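Local coordinates for ABC transporter periplasmic peptide-binding protein (Pseudoalteromonas, PDB 4QFL) that binds dipeptides, here Ala-Phe, in the periplasm and probably delivers them to the membrane components of an ABC transporter, at residues K97-H102 / R111-D116; K256-E261 / S274-R279. All blocks are in the same frame, centred on the assembly; numbering follows the deposited sequence.

Contact 1 comes first along the chain and is closed before contact 2 begins; their centres lie 42 Å apart and their nearest atoms about 23 Å, so they do not touch. Contact 1 (97-102 with 111-116) folds the connection between strand 90-95, part of a four-stranded antiparallel sheet, and helix 115-126. This is consistent with the additional domain that marks family 5 solute-binding proteins. Contact 2 (256-261 with 274-279) joins the ends of helices 250-258 and 273-278 beside strands 282-287 and 500-513. The two therefore shape separate outlying regions of one binding protein, and neither contributes residues to the pocket that holds the Ala-Phe ligand.

Contact 1 of 2, residues K97-H102 / R111-D116; sequences KGVKFH and REFNAD
F113 holds CG anti to its backbone N (chi1 160°), and V99 places CG1 the same way (chi1 174°); with these torsions the two side chains run side by side in a shared direction. V99 CB and F113 CB are 3.9 Å apart. The F101 ring crosses F113 at a slant, its CE2 3.8 Å from F113 CB; branched and aromatic residues suit a buried position between loop and helix start. F113 N donates to V99 O at 2.9 Å, whereas the return link from V99 N to F113 O passes through water 2, and water 3 joins F101 N to R111 O. One direct bond and two water bridges thus hold two antiparallel runs of loop together just before helix 115-126, where N114 is the N-cap and its OD1 accepts from D116 N at 2.8 Å. The extended E112 chain runs past V99 O, and its carboxylate ends beside G98, whose positive phi (84°) would press a CB against the preceding carbonyl O. E112 OE1 accepts from water 1 (2.9 Å), which G98 N also binds, although the exact placing of OE1 against G98 is doubtful. OE2 lies 3.6 Å from K100 CE. An alanine at E112 removes the carboxylate, which would probably leave water 1 without that acceptor and take one nearby negative charge from K100.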
loop_
_atom_site.group_PDB
_atom_site.type_symbol
_atom_site.label_atom_id
_atom_site.label_comp_id
_atom_site.label_asym_id
_atom_site.label_seq_id
_atom_site.Cartn_x
_atom_site.Cartn_y
_atom_site.Cartn_z
ATOM N N LYS A 97 27.597 -9.302 -3.936
ATOM C CA LYS A 97 28.256 -9.765 -5.149
ATOM C C LYS A 97 27.669 -11.101 -5.583
ATOM O O LYS A 97 27.202 -11.886 -4.752
ATOM C CB LYS A 97 29.770 -9.915 -4.918
ATOM C CG LYS A 97 30.663 -8.851 -5.582
ATOM C CD LYS A 97 32.141 -9.227 -5.452
ATOM C CE LYS A 97 33.012 -8.502 -6.455
ATOM N NZ LYS A 97 32.511 -8.653 -7.849
ATOM N N GLY A 98 27.683 -11.361 -6.885
ATOM C CA GLY A 98 27.252 -12.646 -7.393
ATOM C C GLY A 98 25.756 -12.793 -7.594
ATOM O O GLY A 98 25.248 -13.908 -7.665
ATOM N N VAL A 99 25.041 -11.682 -7.707
ATOM C CA VAL A 99 23.594 -11.750 -7.880
ATOM C C VAL A 99 23.250 -11.645 -9.347
ATOM O O VAL A 99 23.629 -10.685 -10.004
ATOM C CB VAL A 99 22.873 -10.613 -7.149
ATOM C CG1 VAL A 99 21.383 -10.650 -7.478
ATOM C CG2 VAL A 99 23.119 -10.705 -5.645
ATOM N N LYS A 100 22.526 -12.633 -9.855
ATOM C CA LYS A 100 22.199 -12.687 -11.275
ATOM C C LYS A 100 20.796 -12.196 -11.571
ATOM O O LYS A 100 19.842 -12.583 -10.902
ATOM C CB LYS A 100 22.337 -14.118 -11.809
ATOM C CG LYS A 100 23.774 -14.579 -12.017
ATOM C CD LYS A 100 23.804 -16.026 -12.412
ATOM C CE LYS A 100 25.209 -16.578 -12.391
ATOM N NZ LYS A 100 25.202 -18.000 -12.802
ATOM N N PHE A 101 20.674 -11.356 -12.587
ATOM C CA PHE A 101 19.368 -11.020 -13.123
ATOM C C PHE A 101 18.776 -12.198 -13.881
ATOM O O PHE A 101 19.503 -13.063 -14.366
ATOM C CB PHE A 101 19.445 -9.790 -14.027
ATOM C CG PHE A 101 19.571 -8.504 -13.269
ATOM C CD1 PHE A 101 18.473 -7.955 -12.622
ATOM C CD2 PHE A 101 20.785 -7.848 -13.186
ATOM C CE1 PHE A 101 18.578 -6.771 -11.915
ATOM C CE2 PHE A 101 20.896 -6.668 -12.480
ATOM C CZ PHE A 101 19.789 -6.133 -11.839
ATOM N N HIS A 102 17.449 -12.216 -13.971
ATOM C CA HIS A 102 16.711 -13.259 -14.686
ATOM C C HIS A 102 17.133 -13.446 -16.128
ATOM O O HIS A 102 17.395 -12.491 -16.855
ATOM C CB HIS A 102 15.211 -12.957 -14.692
ATOM C CG HIS A 102 14.588 -12.951 -13.336
ATOM N ND1 HIS A 102 13.433 -12.257 -13.058
ATOM C CD2 HIS A 102 14.950 -13.559 -12.183
ATOM C CE1 HIS A 102 13.112 -12.430 -11.790
ATOM N NE2 HIS A 102 14.018 -13.215 -11.236
ATOM N N ARG A 111 26.119 -9.578 -17.516
ATOM C CA ARG A 111 26.832 -9.248 -16.289
ATOM C C ARG A 111 25.915 -9.410 -15.082
ATOM O O ARG A 111 24.702 -9.533 -15.227
ATOM C CB ARG A 111 27.383 -7.820 -16.350
ATOM C CG ARG A 111 26.322 -6.745 -16.466
ATOM C CD ARG A 111 26.792 -5.430 -15.866
ATOM N NE ARG A 111 25.773 -4.387 -15.982
ATOM C CZ ARG A 111 24.870 -4.117 -15.041
ATOM N NH1 ARG A 111 24.862 -4.797 -13.902
ATOM N NH2 ARG A 111 23.985 -3.144 -15.229
ATOM N N GLU A 112 26.501 -9.429 -13.891
ATOM C CA GLU A 112 25.715 -9.548 -12.675
ATOM C C GLU A 112 25.359 -8.180 -12.100
ATOM O O GLU A 112 25.904 -7.146 -12.500
ATOM C CB GLU A 112 26.459 -10.401 -11.639
ATOM C CG GLU A 112 26.748 -11.819 -12.118
ATOM C CD GLU A 112 27.325 -12.708 -11.038
ATOM O OE1 GLU A 112 27.804 -12.169 -10.020
ATOM O OE2 GLU A 112 27.305 -13.946 -11.202
ATOM N N PHE A 113 24.429 -8.192 -11.156
ATOM C CA PHE A 113 24.006 -6.999 -10.436
ATOM C C PHE A 113 25.170 -6.197 -9.832
ATOM O O PHE A 113 26.072 -6.754 -9.191
ATOM C CB PHE A 113 23.007 -7.399 -9.345
ATOM C CG PHE A 113 22.876 -6.392 -8.264
ATOM C CD1 PHE A 113 22.315 -5.155 -8.526
ATOM C CD2 PHE A 113 23.316 -6.672 -6.984
ATOM C CE1 PHE A 113 22.199 -4.209 -7.528
ATOM C CE2 PHE A 113 23.207 -5.737 -5.980
ATOM C CZ PHE A 113 22.645 -4.498 -6.253
ATOM N N ASN A 114 25.153 -4.885 -10.053
ATOM C CA ASN A 114 26.164 -4.012 -9.462
ATOM C C ASN A 114 25.618 -2.618 -9.218
ATOM O O ASN A 114 24.414 -2.378 -9.379
ATOM C CB ASN A 114 27.435 -3.958 -10.321
ATOM C CG ASN A 114 27.192 -3.352 -11.686
ATOM O OD1 ASN A 114 26.368 -2.453 -11.843
ATOM N ND2 ASN A 114 27.908 -3.854 -12.691
ATOM N N ALA A 115 26.505 -1.714 -8.817
ATOM C CA ALA A 115 26.137 -0.337 -8.488
ATOM C C ALA A 115 25.365 0.380 -9.596
ATOM O O ALA A 115 24.528 1.231 -9.323
ATOM C CB ALA A 115 27.381 0.459 -8.119
ATOM N N ASP A 116 25.670 0.051 -10.848
ATOM C CA ASP A 116 25.018 0.686 -11.987
ATOM C C ASP A 116 23.502 0.482 -11.984
ATOM O O ASP A 116 22.749 1.361 -12.407
ATOM C CB ASP A 116 25.607 0.158 -13.291
ATOM C CG ASP A 116 26.993 0.694 -13.556
ATOM O OD1 ASP A 116 27.336 1.745 -12.976
ATOM O OD2 ASP A 116 27.729 0.078 -14.357
HETATM O O HOH W 1 28.716 -9.772 -8.765
HETATM O O HOH W 2 26.065 -9.202 -7.754
HETATM O O HOH W 3 23.299 -11.616 -13.889
#

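Contact 2 of 2, residues K256-E261 / S274-R279; sequences KILTKE and SILAQR
R279 N donates to L276 O at 3.1 Å, closing the last turn of helix 273-278, from which both residues meet L258. On the facing segment, helix 250-258 ends in a Schellman motif: K260 turns to positive phi (64°), its N bonded weakly to I257 O while E261 N reaches back, also weakly, to K256 O. Between the two helix ends the touching groups are hydrocarbon. The meeting point is CD2 of L276, which lies 4.0 Å from L258 CD2 and 4.1 Å from I257 CG2. L276 sets CG anti to its carbonyl carbon (chi1 -52°), which carries this methyl closer to both partners than its CB direction alone would. L258 spreads its two branches: CD1 meets CG2 of I275 at 4.2 Å, and CD2 also approaches the aliphatic CG of R279 at 4.3 Å. Leucine suits position 258 because its forked end can serve several neighbours at once, while the long apolar side chain of L276 brings one methyl to both I257 and L258. Arginine suits the edge because its CG lies against L258 while the guanidinium can remain at the exposed surface. Beneath the helix ends, I257 and L276 both rest on A511 of strand 500-513, L276 also touches V284 and L258 touches I282 of strand 282-287, and K256 is anchored through its NZ by D245 of strand 241-246 and by T247.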
loop_
_atom_site.group_PDB
_atom_site.type_symbol
_atom_site.label_atom_id
_atom_site.label_comp_id
_atom_site.label_asym_id
_atom_site.label_seq_id
_atom_site.Cartn_x
_atom_site.Cartn_y
_atom_site.Cartn_z
ATOM N N LYS A 256 -13.493 -21.060 -5.298
ATOM C CA LYS A 256 -12.323 -21.685 -5.915
ATOM C C LYS A 256 -11.365 -22.344 -4.942
ATOM O O LYS A 256 -10.675 -23.281 -5.307
ATOM C CB LYS A 256 -11.569 -20.698 -6.787
ATOM C CG LYS A 256 -12.314 -20.359 -8.053
ATOM C CD LYS A 256 -11.567 -19.333 -8.878
ATOM C CE LYS A 256 -12.175 -19.221 -10.260
ATOM N NZ LYS A 256 -11.415 -18.276 -11.103
ATOM N N ILE A 257 -11.299 -21.879 -3.706
ATOM C CA ILE A 257 -10.475 -22.619 -2.763
ATOM C C ILE A 257 -11.208 -23.892 -2.346
ATOM O O ILE A 257 -10.600 -24.941 -2.154
ATOM C CB ILE A 257 -10.030 -21.777 -1.547
ATOM C CG1 ILE A 257 -8.879 -22.478 -0.818
ATOM C CG2 ILE A 257 -11.187 -21.511 -0.600
ATOM C CD1 ILE A 257 -8.341 -21.684 0.323
ATOM N N LEU A 258 -12.528 -23.812 -2.256
ATOM C CA LEU A 258 -13.331 -24.981 -1.894
ATOM C C LEU A 258 -13.212 -26.119 -2.921
ATOM O O LEU A 258 -13.120 -27.286 -2.551
ATOM C CB LEU A 258 -14.797 -24.578 -1.674
ATOM C CG LEU A 258 -15.016 -23.709 -0.436
ATOM C CD1 LEU A 258 -16.464 -23.292 -0.274
ATOM C CD2 LEU A 258 -14.530 -24.440 0.805
ATOM N N THR A 259 -13.205 -25.772 -4.205
ATOM C CA THR A 259 -13.127 -26.755 -5.281
ATOM C C THR A 259 -11.688 -27.091 -5.586
ATOM O O THR A 259 -11.404 -27.880 -6.490
ATOM C CB THR A 259 -13.716 -26.204 -6.580
ATOM O OG1 THR A 259 -12.953 -25.061 -6.990
ATOM C CG2 THR A 259 -15.170 -25.808 -6.385
ATOM N N LYS A 260 -10.786 -26.457 -4.847
ATOM C CA LYS A 260 -9.352 -26.642 -5.011
ATOM C C LYS A 260 -8.846 -26.170 -6.367
ATOM O O LYS A 260 -7.814 -26.633 -6.848
ATOM C CB LYS A 260 -8.963 -28.094 -4.723
ATOM C CG LYS A 260 -9.461 -28.547 -3.354
ATOM C CD LYS A 260 -9.378 -30.052 -3.157
ATOM C CE LYS A 260 -10.455 -30.538 -2.172
ATOM N NZ LYS A 260 -11.850 -30.514 -2.752
ATOM N N GLU A 261 -9.570 -25.238 -6.979
ATOM C CA GLU A 261 -9.074 -24.583 -8.174
ATOM C C GLU A 261 -7.976 -23.609 -7.774
ATOM O O GLU A 261 -7.085 -23.301 -8.563
ATOM C CB GLU A 261 -10.196 -23.838 -8.892
ATOM C CG GLU A 261 -11.254 -24.734 -9.522
ATOM C CD GLU A 261 -12.104 -23.998 -10.554
ATOM O OE1 GLU A 261 -11.719 -22.880 -10.960
ATOM O OE2 GLU A 261 -13.157 -24.538 -10.969
ATOM N N SER A 274 -16.398 -18.535 8.488
ATOM C CA SER A 274 -16.912 -19.666 9.254
ATOM C C SER A 274 -16.980 -20.946 8.415
ATOM O O SER A 274 -16.701 -22.037 8.901
ATOM C CB SER A 274 -18.284 -19.334 9.832
ATOM O OG SER A 274 -18.897 -20.491 10.364
ATOM N N ILE A 275 -17.359 -20.806 7.155
ATOM C CA ILE A 275 -17.351 -21.937 6.241
ATOM C C ILE A 275 -15.945 -22.537 6.163
ATOM O O ILE A 275 -15.765 -23.745 6.350
ATOM C CB ILE A 275 -17.821 -21.508 4.830
ATOM C CG1 ILE A 275 -19.332 -21.245 4.827
ATOM C CG2 ILE A 275 -17.421 -22.540 3.780
ATOM C CD1 ILE A 275 -19.728 -19.898 5.448
ATOM N N LEU A 276 -14.953 -21.688 5.896
ATOM C CA LEU A 276 -13.558 -22.122 5.799
ATOM C C LEU A 276 -13.021 -22.690 7.124
ATOM O O LEU A 276 -12.308 -23.692 7.130
ATOM C CB LEU A 276 -12.679 -20.967 5.294
ATOM C CG LEU A 276 -13.148 -20.266 4.011
ATOM C CD1 LEU A 276 -12.183 -19.177 3.623
ATOM C CD2 LEU A 276 -13.326 -21.244 2.862
ATOM N N ALA A 277 -13.388 -22.068 8.244
ATOM C CA ALA A 277 -12.939 -22.519 9.572
ATOM C C ALA A 277 -13.342 -23.964 9.918
ATOM O O ALA A 277 -12.679 -24.643 10.705
ATOM C CB ALA A 277 -13.420 -21.561 10.653
ATOM N N GLN A 278 -14.426 -24.435 9.323
ATOM C CA GLN A 278 -14.886 -25.795 9.572
ATOM C C GLN A 278 -14.162 -26.845 8.726
ATOM O O GLN A 278 -14.088 -28.009 9.114
ATOM C CB GLN A 278 -16.390 -25.871 9.356
ATOM C CG GLN A 278 -17.155 -24.947 10.295
ATOM C CD GLN A 278 -18.649 -24.965 10.045
ATOM O OE1 GLN A 278 -19.231 -26.014 9.755
ATOM N NE2 GLN A 278 -19.282 -23.794 10.147
ATOM N N ARG A 279 -13.614 -26.430 7.590
ATOM C CA ARG A 279 -12.930 -27.352 6.675
ATOM C C ARG A 279 -11.569 -27.811 7.211
ATOM O O ARG A 279 -10.690 -27.001 7.464
ATOM C CB ARG A 279 -12.752 -26.711 5.292
ATOM C CG ARG A 279 -14.021 -26.076 4.720
ATOM C CD ARG A 279 -15.036 -27.138 4.297
ATOM N NE ARG A 279 -14.488 -27.976 3.239
ATOM C CZ ARG A 279 -15.128 -28.988 2.674
ATOM N NH1 ARG A 279 -16.360 -29.304 3.061
ATOM N NH2 ARG A 279 -14.531 -29.679 1.715
#